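Local coordinates for Ice-binding protein (Flavobacteriaceae bacterium, PDB 5UYT) that probably binds ice through right-handed beta-solenoid domains, acting as a bacterial antifreeze protein, at residues V222-F227 against D269-Q274. Numbering follows the deposited sequence. Where two conformers were deposited one is given.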
# COMPACT_ATOMS: atom_id res chain seq x y z
N VAL A 222 -18.45 12.71 14.27
CA VAL A 222 -17.15 12.42 14.93
C VAL A 222 -17.33 11.97 16.40
O VAL A 222 -16.49 11.24 16.95
CB VAL A 222 -16.16 13.62 14.89
CG1 VAL A 222 -16.48 14.67 15.93
CG2 VAL A 222 -14.72 13.13 15.05
N CYS A 223 -18.46 12.35 17.01
CA CYS A 223 -18.76 11.96 18.39
C CYS A 223 -19.46 10.62 18.51
O CYS A 223 -19.67 10.17 19.64
CB CYS A 223 -19.60 13.04 19.10
SG CYS A 223 -18.65 14.57 19.32
N TYR A 224 -19.80 10.00 17.39
CA TYR A 224 -20.44 8.68 17.44
C TYR A 224 -19.45 7.59 17.05
O TYR A 224 -18.54 7.83 16.26
CB TYR A 224 -21.62 8.63 16.48
CG TYR A 224 -22.89 9.25 17.00
CD1 TYR A 224 -23.93 8.44 17.49
CD2 TYR A 224 -23.09 10.63 16.97
CE1 TYR A 224 -25.09 9.02 17.97
CE2 TYR A 224 -24.25 11.21 17.43
CZ TYR A 224 -25.26 10.38 17.92
OH TYR A 224 -26.42 10.93 18.35
N THR A 225 -19.67 6.40 17.58
CA THR A 225 -18.86 5.27 17.26
C THR A 225 -19.65 4.22 16.49
O THR A 225 -19.07 3.53 15.65
CB THR A 225 -18.27 4.70 18.56
OG1 THR A 225 -17.54 5.76 19.21
CG2 THR A 225 -17.33 3.52 18.29
N ILE A 226 -20.93 4.04 16.82
CA ILE A 226 -21.80 3.10 16.11
C ILE A 226 -23.09 3.88 15.83
O ILE A 226 -23.75 4.34 16.79
CB ILE A 226 -22.16 1.86 16.96
CG1 ILE A 226 -20.88 1.18 17.48
CG2 ILE A 226 -23.03 0.88 16.17
CD1 ILE A 226 -20.06 0.45 16.44
N PHE A 227 -23.42 4.06 14.57
CA PHE A 227 -24.55 4.93 14.23
C PHE A 227 -25.22 4.51 12.93
O PHE A 227 -24.53 4.25 11.93
CB PHE A 227 -24.10 6.40 14.14
CG PHE A 227 -25.19 7.33 13.69
CD1 PHE A 227 -26.17 7.76 14.59
CD2 PHE A 227 -25.28 7.78 12.37
CE1 PHE A 227 -27.20 8.62 14.18
CE2 PHE A 227 -26.31 8.63 11.95
CZ PHE A 227 -27.27 9.06 12.87
N ASP A 269 -33.23 11.54 18.32
CA ASP A 269 -33.34 12.80 19.03
C ASP A 269 -32.65 13.88 18.19
O ASP A 269 -32.26 13.62 17.03
CB ASP A 269 -32.76 12.67 20.46
CG ASP A 269 -31.30 12.21 20.48
OD1 ASP A 269 -30.57 12.38 19.48
OD2 ASP A 269 -30.89 11.63 21.49
N THR A 270 -32.49 15.08 18.74
CA THR A 270 -31.84 16.13 17.93
C THR A 270 -30.38 15.77 17.52
O THR A 270 -29.91 16.15 16.41
CB THR A 270 -31.90 17.52 18.60
OG1 THR A 270 -31.11 17.48 19.79
CG2 THR A 270 -33.31 17.81 18.98
N SER A 271 -29.68 15.08 18.41
CA SER A 271 -28.31 14.65 18.14
C SER A 271 -28.25 13.61 17.00
O SER A 271 -27.40 13.72 16.12
CB SER A 271 -27.65 14.09 19.41
OG SER A 271 -26.38 13.54 19.11
N THR A 272 -29.12 12.60 17.04
CA THR A 272 -29.13 11.61 15.95
C THR A 272 -29.55 12.27 14.62
O THR A 272 -29.07 11.86 13.57
CB THR A 272 -30.01 10.37 16.24
OG1 THR A 272 -31.39 10.75 16.30
CG2 THR A 272 -29.59 9.69 17.56
N ALA A 273 -30.45 13.27 14.67
CA ALA A 273 -30.88 13.95 13.44
C ALA A 273 -29.71 14.69 12.80
O ALA A 273 -29.51 14.62 11.57
CB ALA A 273 -32.08 14.88 13.70
N GLN A 274 -28.91 15.37 13.63
CA GLN A 274 -27.76 16.14 13.14
C GLN A 274 -26.66 15.20 12.66
O GLN A 274 -26.00 15.48 11.63
CB GLN A 274 -27.22 17.10 14.21
CG GLN A 274 -26.06 17.98 13.71
CD GLN A 274 -26.45 18.93 12.59
OE1 GLN A 274 -27.52 19.53 12.61
NE2 GLN A 274 -25.58 19.08 11.60
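Tyr224 and Ser271 meet through their hydroxyls: Tyr224 OH lies 2.7 Å from Ser271 OG, a hydrogen bond in which either oxygen could be the donor, with OG at the ring's edge near its plane. A chi1 of 174° swings Ser271 OG away from its backbone N to within bonding distance of the phenol. The tighter, buried part is formed by Tyr224, Phe227 and Thr272. Thr272 CG2 comes obliquely to the phenol, 3.5 Å from Tyr224 OH. Phe227 presents its edge to the helix, CZ being 3.4 Å from Thr272 O and CE1 3.9 Å from Thr272 CB, which lies in the ring plane. Both aromatic side chains also touch Ala275. On the looser side, Ser271 is partly exposed. The same turn carries a capping box of nearly straight bonds: Thr272 N donates to Asp269 OD1 (2.8 Å, 165°) and Asp269 N to Thr272 OG1 (2.8 Å, 162°). A phenylalanine in place of Tyr224 would probably keep much of the ring packing but leave Ser271 OG without this partner. The chemistry thus implies a mixed seat for helix 270-288 on solenoid strand 224-228: aromatic edges against polar and methyl groups, one interstrand-to-helix hydroxyl pair, and further hydrogen bonds from Asp269 OD2 to His265 ND1 and Thr272 OG1 to Asn248 OD1.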